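Local coordinates for maltose/maltodextrin-binding protein (Thermus thermophilus, PDB 2GH9) that binds maltotriose between its two lobes and probably delivers such maltodextrins to a membrane transporter, as periplasmic sugar-binding proteins do, at residues G263-V268 with A333-I338; E113-I118 with M229-P234. One frame throughout, in Å; residues are numbered along the deposited sequence.

Contact 1. Residues G263-V268 with A333-I338; sequences GPFLGV and APMPNI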
ATOM      1  N   GLY A 263       7.874   4.146  11.053  1.00 20.57           N
ATOM      2  CA  GLY A 263       6.768   4.809  10.358  1.00 19.98           C
ATOM      3  C   GLY A 263       6.634   4.278   8.941  1.00 19.28           C
ATOM      4  O   GLY A 263       7.599   4.326   8.166  1.00 19.60           O
ATOM      5  N   PRO A 264       5.441   3.796   8.575  1.00 18.79           N
ATOM      6  CA  PRO A 264       5.243   3.195   7.246  1.00 19.18           C
ATOM      7  C   PRO A 264       4.941   4.219   6.145  1.00 18.86           C
ATOM      8  O   PRO A 264       4.634   5.359   6.454  1.00 19.13           O
ATOM      9  CB  PRO A 264       4.000   2.317   7.468  1.00 18.79           C
ATOM     10  CG  PRO A 264       3.176   3.157   8.446  1.00 18.77           C
ATOM     11  CD  PRO A 264       4.193   3.785   9.373  1.00 18.94           C
ATOM     12  N   PHE A 265       4.993   3.785   4.879  1.00 18.57           N
ATOM     13  CA  PHE A 265       4.371   4.522   3.788  1.00 19.29           C
ATOM     14  C   PHE A 265       2.857   4.636   3.996  1.00 19.38           C
ATOM     15  O   PHE A 265       2.208   3.695   4.444  1.00 19.97           O
ATOM     16  CB  PHE A 265       4.585   3.834   2.431  1.00 19.10           C
ATOM     17  CG  PHE A 265       5.945   4.044   1.806  1.00 19.91           C
ATOM     18  CD1 PHE A 265       6.473   5.319   1.649  1.00 21.20           C
ATOM     19  CD2 PHE A 265       6.651   2.958   1.292  1.00 18.25           C
ATOM     20  CE1 PHE A 265       7.697   5.519   1.016  1.00 19.76           C
ATOM     21  CE2 PHE A 265       7.881   3.148   0.644  1.00 19.84           C
ATOM     22  CZ  PHE A 265       8.406   4.436   0.518  1.00 20.28           C
ATOM     23  N   LEU A 266       2.314   5.802   3.665  1.00 19.66           N
ATOM     24  CA  LEU A 266       0.889   6.001   3.491  1.00 19.86           C
ATOM     25  C   LEU A 266       0.642   5.870   2.003  1.00 19.71           C
ATOM     26  O   LEU A 266       1.408   6.387   1.174  1.00 20.66           O
ATOM     27  CB  LEU A 266       0.434   7.363   4.039  1.00 20.65           C
ATOM     28  CG  LEU A 266       0.846   7.610   5.501  1.00 22.95           C
ATOM     29  CD1 LEU A 266       0.588   9.045   5.950  1.00 25.02           C
ATOM     30  CD2 LEU A 266       0.156   6.632   6.455  1.00 25.72           C
ATOM     31  N   GLY A 267      -0.365   5.090   1.668  1.00 19.45           N
ATOM     32  CA  GLY A 267      -0.738   4.868   0.295  1.00 19.37           C
ATOM     33  C   GLY A 267      -2.154   5.348   0.148  1.00 19.19           C
ATOM     34  O   GLY A 267      -2.960   5.153   1.040  1.00 18.97           O
ATOM     35  N   VAL A 268      -2.447   5.973  -0.983  1.00 19.10           N
ATOM     36  CA  VAL A 268      -3.807   6.334  -1.326  1.00 19.48           C
ATOM     37  C   VAL A 268      -4.209   5.546  -2.552  1.00 19.20           C
ATOM     38  O   VAL A 268      -3.515   5.578  -3.583  1.00 18.87           O
ATOM     39  CB  VAL A 268      -3.966   7.850  -1.571  1.00 19.20           C
ATOM     40  CG1 VAL A 268      -5.400   8.169  -1.865  1.00 17.97           C
ATOM     41  CG2 VAL A 268      -3.465   8.635  -0.376  1.00 20.30           C
ATOM     42  N   ALA A 333       4.743   8.433   6.171  1.00 24.27           N
ATOM     43  CA  ALA A 333       4.943   9.416   5.113  1.00 24.34           C
ATOM     44  C   ALA A 333       4.276   8.904   3.843  1.00 24.26           C
ATOM     45  O   ALA A 333       4.422   7.724   3.520  1.00 23.67           O
ATOM     46  CB  ALA A 333       6.420   9.619   4.872  1.00 24.15           C
ATOM     47  N   PRO A 334       3.580   9.787   3.085  1.00 24.59           N
ATOM     48  CA  PRO A 334       3.047   9.331   1.802  1.00 24.22           C
ATOM     49  C   PRO A 334       4.146   8.901   0.839  1.00 23.87           C
ATOM     50  O   PRO A 334       5.195   9.555   0.757  1.00 24.07           O
ATOM     51  CB  PRO A 334       2.312  10.562   1.226  1.00 24.36           C
ATOM     52  CG  PRO A 334       2.214  11.545   2.302  1.00 25.08           C
ATOM     53  CD  PRO A 334       3.283  11.208   3.337  1.00 25.66           C
ATOM     54  N   MET A 335       3.901   7.819   0.108  1.00 23.47           N
ATOM     55  CA  MET A 335       4.722   7.482  -1.029  1.00 23.65           C
ATOM     56  C   MET A 335       4.857   8.696  -1.966  1.00 24.19           C
ATOM     57  O   MET A 335       3.911   9.483  -2.114  1.00 23.77           O
ATOM     58  CB  MET A 335       4.111   6.324  -1.813  1.00 23.77           C
ATOM     59  CG  MET A 335       4.313   4.998  -1.159  1.00 22.89           C
ATOM     60  SD  MET A 335       3.762   3.665  -2.156  1.00 21.77           S
ATOM     61  CE  MET A 335       1.967   3.864  -2.109  1.00 20.77           C
ATOM     62  N   PRO A 336       6.027   8.831  -2.628  1.00 25.20           N
ATOM     63  CA  PRO A 336       6.112   9.798  -3.698  1.00 25.75           C
ATOM     64  C   PRO A 336       5.267   9.336  -4.879  1.00 26.14           C
ATOM     65  O   PRO A 336       5.178   8.115  -5.147  1.00 25.70           O
ATOM     66  CB  PRO A 336       7.597   9.769  -4.104  1.00 26.28           C
ATOM     67  CG  PRO A 336       8.309   9.062  -3.028  1.00 25.98           C
ATOM     68  CD  PRO A 336       7.285   8.093  -2.466  1.00 25.04           C
ATOM     69  N   ASN A 337       4.676  10.295  -5.589  1.00 26.46           N
ATOM     70  CA  ASN A 337       3.908   9.975  -6.772  1.00 27.57           C
ATOM     71  C   ASN A 337       4.636  10.337  -8.067  1.00 27.37           C
ATOM     72  O   ASN A 337       4.075  10.203  -9.130  1.00 27.85           O
ATOM     73  CB  ASN A 337       2.506  10.598  -6.699  1.00 27.75           C
ATOM     74  CG  ASN A 337       2.439  12.039  -7.213  1.00 29.04           C
ATOM     75  OD1 ASN A 337       3.453  12.689  -7.488  1.00 29.68           O
ATOM     76  ND2 ASN A 337       1.215  12.537  -7.341  1.00 28.59           N
ATOM     77  N   ILE A 338       5.891  10.752  -7.959  1.00 28.33           N
ATOM     78  CA  ILE A 338       6.676  11.176  -9.145  1.00 28.37           C
ATOM     79  C   ILE A 338       7.053  10.005 -10.045  1.00 28.51           C
ATOM     80  O   ILE A 338       7.140   8.853  -9.587  1.00 28.60           O
ATOM     81  CB  ILE A 338       7.940  11.990  -8.752  1.00 28.29           C
ATOM     82  CG1 ILE A 338       8.878  11.200  -7.823  1.00 28.06           C
ATOM     83  CG2 ILE A 338       7.526  13.297  -8.111  1.00 28.51           C
ATOM     84  CD1 ILE A 338      10.228  11.856  -7.621  1.00 28.66           C
TER
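The ring of Phe265 meets Met335 over one face and the carbonyl oxygen of Ala333 at its edge, in the ring plane; it also stacks with the ring of Phe160. Met335 CG lies over that face, off-centre toward the rim, 3.8 Å from the centroid of the Phe265 ring, a CH-pi contact; the two side chains cross at about a right angle. The sulfur continues above the same face at 4.8 Å from the centroid, a more distant Met-aromatic contact. A bend at chi3 of Met335 (-70°) then carries CE over to Gly267 CA. Were Phe265 an alanine, the Met335 methylene and sulfur would lose their aromatic partner, and a gap would probably open beside them. Strand 265-273 pairs in parallel with the short strand 333-334: Ala333 N donates to Pro264 O, Leu266 N to Ala333 O at 2.9 Å, and Met335 N to Leu266 O. On the Leu266 and Pro334 face, Leu266 CD1 touches Pro334 CD. Met335 also touches a bound glucose, which places the contact at the sugar pocket. Strand 265-273 carries the pairing into the larger mixed sheet, while helix 341-357 packs Trp348 against Phe265 and Trp345 against Met335.

Contact 2. Residues E113-I118 with M229-P234; sequences ESVALI and MILNGP. With GLC (alpha-D-glucopyranose), chain B.
Glu113 packs its CB against Pro234 CG at 3.5 Å, while its chain, extended beyond CG, sends the carboxylate to the sugar. There OE2 accepts a hydrogen bond from glucose O2 at 2.7 Å. At Ser114 the carbonyl oxygen, buried and without a hydrogen-bond partner, rests against Gly233 CA and Pro234 CD; the hydroxyl turns back to Val115 O. Val115 directs CG2 at Leu231 CD1, 4.0 Å away, the two side chains crossing obliquely. Regular antiparallel pairing starts at Ala116, which exchanges two backbone hydrogen bonds with Asn232. Leu117 and Leu231 form the non-hydrogen-bonded pair that follows, and Leu117 CD1 touches Met229 CB at 3.9 Å. Ile118 exchanges a second pair of backbone hydrogen bonds with Ile230. With CG1 of Ile118 beside the backbone N (chi1 -48°), CD1 swings over the backbone of Asn232. Ile118 CB meets Ile230 CG2 at 3.8 Å. The Asn232 amide is held by Tyr215 and Tyr240. Arg305 makes a salt bridge with Glu113 OE1 and Gln269 a hydrogen bond with OE2, so the carboxylate is probably kept ionised and fixed in rotation where it accepts the sugar hydroxyl.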
ATOM      1  N   GLU A 113      -4.329   3.759   3.285  1.00 18.33           N
ATOM      2  CA  GLU A 113      -3.863   2.501   3.823  1.00 18.07           C
ATOM      3  C   GLU A 113      -2.406   2.609   4.221  1.00 18.45           C
ATOM      4  O   GLU A 113      -1.676   3.443   3.722  1.00 17.97           O
ATOM      5  CB  GLU A 113      -3.989   1.420   2.759  1.00 18.36           C
ATOM      6  CG  GLU A 113      -3.181   1.724   1.487  1.00 17.41           C
ATOM      7  CD  GLU A 113      -3.520   0.821   0.338  1.00 16.97           C
ATOM      8  OE1 GLU A 113      -4.548   0.148   0.442  1.00 19.42           O
ATOM      9  OE2 GLU A 113      -2.747   0.758  -0.662  1.00 18.41           O
ATOM     10  N   SER A 114      -1.994   1.706   5.098  1.00 19.03           N
ATOM     11  CA  SER A 114      -0.586   1.535   5.424  1.00 18.81           C
ATOM     12  C   SER A 114      -0.438   0.156   6.012  1.00 18.75           C
ATOM     13  O   SER A 114      -1.418  -0.443   6.453  1.00 19.38           O
ATOM     14  CB  SER A 114      -0.124   2.598   6.443  1.00 18.28           C
ATOM     15  OG  SER A 114      -0.461   2.227   7.769  1.00 20.08           O
ATOM     16  N   VAL A 115       0.786  -0.358   6.043  1.00 19.09           N
ATOM     17  CA  VAL A 115       1.044  -1.528   6.865  1.00 18.68           C
ATOM     18  C   VAL A 115       1.040  -1.160   8.343  1.00 19.02           C
ATOM     19  O   VAL A 115       1.187   0.005   8.744  1.00 17.96           O
ATOM     20  CB  VAL A 115       2.382  -2.279   6.483  1.00 19.07           C
ATOM     21  CG1 VAL A 115       2.282  -2.809   5.054  1.00 18.76           C
ATOM     22  CG2 VAL A 115       3.630  -1.387   6.706  1.00 16.61           C
ATOM     23  N   ALA A 116       0.828  -2.191   9.151  1.00 19.82           N
ATOM     24  CA  ALA A 116       0.812  -2.086  10.599  1.00 20.06           C
ATOM     25  C   ALA A 116       1.009  -3.489  11.203  1.00 20.18           C
ATOM     26  O   ALA A 116       0.944  -4.507  10.508  1.00 20.38           O
ATOM     27  CB  ALA A 116      -0.504  -1.515  11.085  1.00 20.03           C
ATOM     28  N   LEU A 117       1.221  -3.509  12.510  1.00 20.80           N
ATOM     29  CA  LEU A 117       1.278  -4.731  13.267  1.00 21.57           C
ATOM     30  C   LEU A 117      -0.166  -5.180  13.502  1.00 21.50           C
ATOM     31  O   LEU A 117      -0.909  -4.565  14.274  1.00 22.25           O
ATOM     32  CB  LEU A 117       2.022  -4.521  14.592  1.00 20.78           C
ATOM     33  CG  LEU A 117       2.056  -5.776  15.476  1.00 21.70           C
ATOM     34  CD1 LEU A 117       2.923  -6.828  14.801  1.00 22.80           C
ATOM     35  CD2 LEU A 117       2.537  -5.444  16.864  1.00 22.02           C
ATOM     36  N   ILE A 118      -0.550  -6.240  12.793  1.00 22.76           N
ATOM     37  CA  ILE A 118      -1.853  -6.845  12.949  1.00 23.62           C
ATOM     38  C   ILE A 118      -1.636  -8.142  13.742  1.00 24.54           C
ATOM     39  O   ILE A 118      -0.884  -9.026  13.334  1.00 23.93           O
ATOM     40  CB  ILE A 118      -2.536  -7.101  11.610  1.00 23.33           C
ATOM     41  CG1 ILE A 118      -2.464  -5.846  10.723  1.00 24.03           C
ATOM     42  CG2 ILE A 118      -4.016  -7.533  11.825  1.00 22.77           C
ATOM     43  CD1 ILE A 118      -3.020  -6.061   9.271  1.00 24.47           C
ATOM     44  N   MET A 229       1.372 -12.733  14.790  1.00 26.62           N
ATOM     45  CA  MET A 229       1.555 -11.350  14.350  1.00 26.04           C
ATOM     46  C   MET A 229       1.993 -11.292  12.886  1.00 25.35           C
ATOM     47  O   MET A 229       2.814 -12.088  12.430  1.00 26.18           O
ATOM     48  CB  MET A 229       2.586 -10.642  15.245  1.00 26.38           C
ATOM     49  CG  MET A 229       2.073 -10.356  16.638  1.00 25.85           C
ATOM     50  SD  MET A 229       3.227  -9.758  17.895  1.00 25.21           S
ATOM     51  CE  MET A 229       4.200 -11.241  18.218  1.00 23.84           C
ATOM     52  N   ILE A 230       1.423 -10.342  12.147  1.00 24.36           N
ATOM     53  CA  ILE A 230       1.840 -10.063  10.784  1.00 23.28           C
ATOM     54  C   ILE A 230       2.035  -8.552  10.601  1.00 22.05           C
ATOM     55  O   ILE A 230       1.383  -7.759  11.238  1.00 22.39           O
ATOM     56  CB  ILE A 230       0.791 -10.606   9.763  1.00 23.80           C
ATOM     57  CG1 ILE A 230       1.373 -10.684   8.352  1.00 22.29           C
ATOM     58  CG2 ILE A 230      -0.516  -9.789   9.832  1.00 21.90           C
ATOM     59  CD1 ILE A 230       0.387 -11.275   7.290  1.00 22.63           C
ATOM     60  N   LEU A 231       2.951  -8.183   9.733  1.00 22.06           N
ATOM     61  CA  LEU A 231       3.077  -6.827   9.249  1.00 21.58           C
ATOM     62  C   LEU A 231       2.322  -6.819   7.912  1.00 21.20           C
ATOM     63  O   LEU A 231       2.780  -7.399   6.923  1.00 22.45           O
ATOM     64  CB  LEU A 231       4.545  -6.451   9.070  1.00 21.59           C
ATOM     65  CG  LEU A 231       4.843  -5.017   8.631  1.00 21.70           C
ATOM     66  CD1 LEU A 231       4.333  -3.950   9.632  1.00 21.49           C
ATOM     67  CD2 LEU A 231       6.327  -4.832   8.365  1.00 22.61           C
ATOM     68  N   ASN A 232       1.144  -6.197   7.909  1.00 20.32           N
ATOM     69  CA  ASN A 232       0.303  -6.110   6.710  1.00 19.79           C
ATOM     70  C   ASN A 232      -0.664  -4.910   6.825  1.00 18.81           C
ATOM     71  O   ASN A 232      -0.759  -4.283   7.869  1.00 17.70           O
ATOM     72  CB  ASN A 232      -0.476  -7.421   6.538  1.00 19.51           C
ATOM     73  CG  ASN A 232      -0.868  -7.693   5.095  1.00 20.73           C
ATOM     74  OD1 ASN A 232      -0.515  -6.939   4.176  1.00 17.88           O
ATOM     75  ND2 ASN A 232      -1.569  -8.810   4.878  1.00 20.13           N
ATOM     76  N   GLY A 233      -1.378  -4.627   5.742  1.00 19.10           N
ATOM     77  CA  GLY A 233      -2.260  -3.492   5.666  1.00 19.22           C
ATOM     78  C   GLY A 233      -3.728  -3.844   5.527  1.00 19.31           C
ATOM     79  O   GLY A 233      -4.101  -5.026   5.426  1.00 19.45           O
ATOM     80  N   PRO A 234      -4.571  -2.804   5.499  1.00 18.99           N
ATOM     81  CA  PRO A 234      -6.022  -2.983   5.614  1.00 19.75           C
ATOM     82  C   PRO A 234      -6.671  -3.712   4.424  1.00 19.94           C
ATOM     83  O   PRO A 234      -7.784  -4.208   4.551  1.00 19.92           O
ATOM     84  CB  PRO A 234      -6.541  -1.541   5.762  1.00 19.81           C
ATOM     85  CG  PRO A 234      -5.496  -0.697   5.174  1.00 18.79           C
ATOM     86  CD  PRO A 234      -4.201  -1.382   5.416  1.00 18.03           C
TER
HETATM   87  C1  GLC B   2      -0.287  -3.462  -1.143  1.00 15.32           C
HETATM   88  C2  GLC B   2      -0.417  -1.955  -1.272  1.00 15.94           C
HETATM   89  C3  GLC B   2       0.454  -1.465  -2.450  1.00 16.40           C
HETATM   90  C4  GLC B   2       1.892  -1.955  -2.371  1.00 18.11           C
HETATM   91  C5  GLC B   2       1.922  -3.465  -2.150  1.00 17.70           C
HETATM   92  C6  GLC B   2       3.354  -3.954  -1.905  1.00 18.26           C
HETATM   93  O2  GLC B   2      -1.781  -1.609  -1.529  1.00 16.86           O
HETATM   94  O3  GLC B   2       0.422  -0.056  -2.523  1.00 16.48           O
HETATM   95  O4  GLC B   2       2.593  -1.615  -3.584  1.00 19.54           O
HETATM   96  O5  GLC B   2       1.093  -3.831  -1.022  1.00 14.21           O
HETATM   97  O6  GLC B   2       3.533  -5.317  -2.299  1.00 19.26           O

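Contact 2 comes first along the chain and closes before contact 1 opens; their centres lie 15 Å apart. Contact 1 belongs to the mixed sheet containing strand 265-273, and contact 2 to the four-stranded sheet in which 116-120 lies between 227-232 and 247-250. They touch where strand 104-113 of the first sheet gives way to strand 116-120 of the second: Gly267 N probably donates a hydrogen bond to Glu113 O, at 2.9 Å. Each contributes a residue to the glycan pocket, Met335 and Glu113, consistent with sugar bound where the lobes meet. The pair is thus a worked example of two sheets joined around one ligand.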